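Local coordinates for methyltransferase domain-containing protein (Deinococcus radiodurans, PDB 3M33) that is of unknown function but probably acts as a methyltransferase, at residues L40-L45 against F112-S117; E152-V157 against V213-L218. All blocks are in the same frame, centred on the assembly; numbering follows the deposited sequence.

Contact 1 of 2, residues L40-L45 against F112-S117; sequences LWLSRL and FGLIVS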
# COMPACT_ATOMS: atom_id res chain seq x y z
N LEU A 40 1.14 9.71 8.91
CA LEU A 40 0.60 10.92 9.54
C LEU A 40 -0.77 11.30 8.99
O LEU A 40 -1.68 11.62 9.74
CB LEU A 40 1.53 12.10 9.31
CG LEU A 40 2.76 12.24 10.19
CD1 LEU A 40 3.09 13.73 10.28
CD2 LEU A 40 2.51 11.64 11.58
N TRP A 41 -0.92 11.28 7.66
CA TRP A 41 -2.20 11.66 7.06
C TRP A 41 -3.29 10.68 7.48
O TRP A 41 -4.41 11.07 7.79
CB TRP A 41 -2.08 11.64 5.54
CG TRP A 41 -1.32 12.80 4.96
CD1 TRP A 41 -0.63 13.75 5.63
CD2 TRP A 41 -1.19 13.12 3.56
NE1 TRP A 41 -0.07 14.64 4.75
CE2 TRP A 41 -0.40 14.27 3.47
CE3 TRP A 41 -1.66 12.52 2.38
CZ2 TRP A 41 -0.08 14.87 2.24
CZ3 TRP A 41 -1.34 13.10 1.17
CH2 TRP A 41 -0.56 14.26 1.11
N LEU A 42 -2.95 9.39 7.49
CA LEU A 42 -3.93 8.37 7.84
C LEU A 42 -4.38 8.57 9.29
O LEU A 42 -5.56 8.58 9.60
CB LEU A 42 -3.33 6.98 7.65
CG LEU A 42 -4.19 5.80 8.13
CD1 LEU A 42 -5.61 5.90 7.58
CD2 LEU A 42 -3.51 4.47 7.74
N SER A 43 -3.41 8.76 10.18
CA SER A 43 -3.72 8.96 11.58
C SER A 43 -4.66 10.16 11.80
O SER A 43 -5.60 10.07 12.59
CB SER A 43 -2.43 9.14 12.37
OG SER A 43 -2.75 9.41 13.71
N ARG A 44 -4.43 11.27 11.09
CA ARG A 44 -5.28 12.45 11.23
C ARG A 44 -6.72 12.18 10.80
O ARG A 44 -7.65 12.79 11.31
CB ARG A 44 -4.73 13.64 10.42
CG ARG A 44 -3.40 14.22 10.89
CD ARG A 44 -2.96 15.37 9.96
NE ARG A 44 -3.68 16.61 10.25
CZ ARG A 44 -4.73 17.07 9.56
NH1 ARG A 44 -5.20 16.40 8.51
NH2 ARG A 44 -5.31 18.21 9.92
N LEU A 45 -6.89 11.27 9.85
CA LEU A 45 -8.22 10.97 9.30
C LEU A 45 -9.08 9.99 10.13
O LEU A 45 -10.25 9.78 9.82
CB LEU A 45 -8.08 10.40 7.89
CG LEU A 45 -7.65 11.42 6.82
CD1 LEU A 45 -6.92 10.69 5.71
CD2 LEU A 45 -8.86 12.18 6.29
N PHE A 112 -18.60 3.80 3.44
CA PHE A 112 -17.44 4.03 4.29
C PHE A 112 -17.03 5.51 4.26
O PHE A 112 -17.22 6.19 3.25
CB PHE A 112 -16.27 3.17 3.81
CG PHE A 112 -16.53 1.69 3.91
CD1 PHE A 112 -16.34 1.02 5.11
CD2 PHE A 112 -16.95 0.98 2.79
CE1 PHE A 112 -16.59 -0.35 5.21
CE2 PHE A 112 -17.18 -0.40 2.88
CZ PHE A 112 -17.01 -1.06 4.09
N GLY A 113 -16.48 6.00 5.37
CA GLY A 113 -15.97 7.36 5.41
C GLY A 113 -14.52 7.46 4.94
O GLY A 113 -14.03 8.53 4.60
N LEU A 114 -13.83 6.33 4.94
CA LEU A 114 -12.45 6.29 4.46
C LEU A 114 -12.18 5.01 3.67
O LEU A 114 -12.50 3.91 4.12
CB LEU A 114 -11.46 6.42 5.63
CG LEU A 114 -9.97 6.35 5.30
CD1 LEU A 114 -9.56 7.57 4.49
CD2 LEU A 114 -9.15 6.27 6.59
N ILE A 115 -11.59 5.16 2.49
CA ILE A 115 -11.12 4.01 1.73
C ILE A 115 -9.63 4.19 1.61
O ILE A 115 -9.16 5.20 1.12
CB ILE A 115 -11.77 3.92 0.33
CG1 ILE A 115 -13.28 3.66 0.44
CG2 ILE A 115 -11.13 2.83 -0.48
CD1 ILE A 115 -14.07 4.89 0.83
N VAL A 116 -8.87 3.21 2.08
CA VAL A 116 -7.44 3.39 2.16
C VAL A 116 -6.70 2.25 1.45
O VAL A 116 -7.17 1.10 1.42
CB VAL A 116 -6.99 3.52 3.62
CG1 VAL A 116 -7.26 2.25 4.36
CG2 VAL A 116 -5.51 3.84 3.68
N SER A 117 -5.55 2.56 0.85
CA SER A 117 -4.75 1.53 0.20
C SER A 117 -3.28 1.86 0.27
O SER A 117 -2.84 2.85 -0.33
CB SER A 117 -5.18 1.38 -1.26
OG SER A 117 -4.33 0.47 -1.94
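Leu42 and Leu45 of helix 36-45 face Leu114 and Val116 of strand 112-118, the two short segments running nearly antiparallel at 159° with their axes 11.0 Å apart, a spacing that leaves only side chains to bridge the gap. The shortest contact joins Leu42 CD1 to Leu114 CD2 at 3.7 Å. Leu42 starts off alongside the strand, but with CG anti to its backbone N (chi1 174°) its branched end swings closer. Leu114 sets out toward the helix, and the two leucines cross at about a right angle, methyl against methyl. The same Leu42 CD1 lies 4.4 Å from Val116 CG2, so one methyl serves two strand residues. One helical turn further on, Leu45 CD1 approaches Leu114 CD1 at 4.3 Å, which gives each Leu114 methyl a different leucine of the helix. Strand 136-142 borders the contact, Leu42 also resting on Leu139 and Leu45 on His137, while Val116 touches Val52 and Glu54 of strand 51-55. The helix thus lies on one face of the central sheet, as in the layered alpha/beta architecture of Rossmann-like methyltransferases. With every contact between the segments apolar, cohesion here depends on dispersion and the exclusion of water.

Contact 2 of 2, residues E152-V157 against V213-L218; sequences ERLAAV and VLARQL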
# COMPACT_ATOMS: atom_id res chain seq x y z
N GLU A 152 -6.06 9.70 -12.83
CA GLU A 152 -6.98 9.42 -13.95
C GLU A 152 -8.25 8.74 -13.46
O GLU A 152 -9.36 9.12 -13.84
CB GLU A 152 -6.31 8.52 -15.00
CG GLU A 152 -5.07 9.12 -15.68
CD GLU A 152 -4.26 8.08 -16.47
OE1 GLU A 152 -4.65 6.89 -16.46
OE2 GLU A 152 -3.23 8.45 -17.08
N ARG A 153 -8.10 7.72 -12.62
CA ARG A 153 -9.29 7.01 -12.16
C ARG A 153 -10.15 7.87 -11.25
O ARG A 153 -11.37 7.81 -11.31
CB ARG A 153 -8.93 5.67 -11.52
CG ARG A 153 -8.63 4.62 -12.57
CD ARG A 153 -7.87 3.45 -12.01
NE ARG A 153 -7.77 2.42 -13.03
CZ ARG A 153 -7.25 1.22 -12.83
NH1 ARG A 153 -6.76 0.90 -11.63
NH2 ARG A 153 -7.21 0.33 -13.82
N LEU A 154 -9.52 8.71 -10.45
CA LEU A 154 -10.27 9.61 -9.58
C LEU A 154 -11.02 10.66 -10.42
O LEU A 154 -12.16 11.00 -10.11
CB LEU A 154 -9.36 10.28 -8.53
CG LEU A 154 -8.86 9.40 -7.37
CD1 LEU A 154 -7.66 10.05 -6.72
CD2 LEU A 154 -9.95 9.18 -6.33
N ALA A 155 -10.37 11.18 -11.47
CA ALA A 155 -11.07 12.07 -12.40
C ALA A 155 -12.29 11.35 -12.99
O ALA A 155 -13.38 11.90 -13.06
CB ALA A 155 -10.14 12.57 -13.53
N ALA A 156 -12.09 10.10 -13.39
CA ALA A 156 -13.16 9.35 -14.03
C ALA A 156 -14.41 9.18 -13.15
O ALA A 156 -15.52 9.07 -13.67
CB ALA A 156 -12.65 8.00 -14.54
N VAL A 157 -14.26 9.16 -11.83
CA VAL A 157 -15.44 9.06 -10.98
C VAL A 157 -15.83 10.40 -10.36
O VAL A 157 -16.63 10.45 -9.44
CB VAL A 157 -15.30 7.99 -9.86
CG1 VAL A 157 -15.29 6.58 -10.46
CG2 VAL A 157 -14.05 8.24 -9.01
N VAL A 213 -1.63 10.25 -2.33
CA VAL A 213 -2.81 10.92 -2.85
C VAL A 213 -3.93 10.85 -1.82
O VAL A 213 -4.29 9.77 -1.36
CB VAL A 213 -3.29 10.29 -4.19
CG1 VAL A 213 -4.60 10.89 -4.65
CG2 VAL A 213 -2.25 10.45 -5.27
N LEU A 214 -4.47 12.00 -1.45
CA LEU A 214 -5.68 12.06 -0.65
C LEU A 214 -6.73 12.74 -1.53
O LEU A 214 -6.48 13.81 -2.08
CB LEU A 214 -5.44 12.88 0.62
CG LEU A 214 -6.63 13.10 1.55
CD1 LEU A 214 -7.08 11.75 2.10
CD2 LEU A 214 -6.26 14.02 2.70
N ALA A 215 -7.88 12.10 -1.67
CA ALA A 215 -8.93 12.62 -2.55
C ALA A 215 -10.28 12.60 -1.84
O ALA A 215 -10.46 11.89 -0.85
CB ALA A 215 -8.98 11.80 -3.83
N ARG A 216 -11.22 13.37 -2.36
CA ARG A 216 -12.57 13.34 -1.83
C ARG A 216 -13.50 13.95 -2.88
O ARG A 216 -13.06 14.69 -3.77
CB ARG A 216 -12.62 14.10 -0.51
CG ARG A 216 -13.68 15.17 -0.41
CD ARG A 216 -13.34 16.18 0.69
NE ARG A 216 -13.80 15.76 2.00
CZ ARG A 216 -13.61 16.47 3.11
NH1 ARG A 216 -12.97 17.63 3.06
NH2 ARG A 216 -14.07 16.02 4.28
N GLN A 217 -14.78 13.61 -2.83
CA GLN A 217 -15.70 14.24 -3.76
C GLN A 217 -16.27 15.50 -3.14
O GLN A 217 -17.09 15.43 -2.22
CB GLN A 217 -16.82 13.31 -4.18
CG GLN A 217 -17.63 13.89 -5.32
CD GLN A 217 -18.60 12.90 -5.91
OE1 GLN A 217 -19.42 12.31 -5.21
NE2 GLN A 217 -18.50 12.69 -7.22
N LEU A 218 -15.80 16.65 -3.61
CA LEU A 218 -16.28 17.94 -3.13
C LEU A 218 -17.56 18.32 -3.86
O LEU A 218 -18.48 18.87 -3.26
CB LEU A 218 -15.21 19.01 -3.34
CG LEU A 218 -13.83 18.78 -2.73
CD1 LEU A 218 -12.78 19.58 -3.47
CD2 LEU A 218 -13.83 19.13 -1.26
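Helix 149-156 packs on the C-terminal part of strand 204-216, one of the antiparallel strands of the mixed sheet, and the contact takes in the residues just beyond both elements. Leu154 carries it. Its CD1 lies 3.6 Å from Ala215 CB. The other branch, Leu154 CD2, is 3.7 Å from the same Ala215 CB, so the two straddle the alanine methyl. Leu154 CD1 also meets Val213 CG1, at 3.8 Å, the two side chains reaching toward each other tip to tip. The CA atoms of Leu154 and Ala215 are 7.8 Å apart, and the leucine spans most of that gap. Leu154 also touches Phe138 of strand 136-142, Ile125 and Trp159, which extend the apolar surroundings beyond the strand. At the more open end, a side chain extended from CB outward (chi1 -171°, chi2 170°) carries the amide of Gln217 to the end of the helix. There Gln217 NE2 stands 3.7 Å from Val157 O, too far for a hydrogen bond, and instead donates to Gly158 O. The chemistry therefore changes along the strand: methyl packing holds the buried part, whereas at the exposed end of the contact an amide bonds to the backbone of the turn following the helix.

Both contacts set a helix against the same mixed sheet, and strand 204-216 brings them together. Its alternating side chains separate the two: Val213 and Ala215 face helix 149-156 in contact 2, whereas Leu214 points away from that helix and meets Leu45 and Trp41 of helix 36-45, with Leu45 CD1 3.8 Å from Leu214 CD1. The helices therefore lie on opposite faces, although the contact centres are only about 14 Å apart. Contact 1, its centre about 12 Å from the chain centre, is wholly apolar and involves a parallel strand inside the sheet. Contact 2, about 17 Å out, pairs a buried leucine, packed on a valine and an alanine, with an exposed glutamine at its margin.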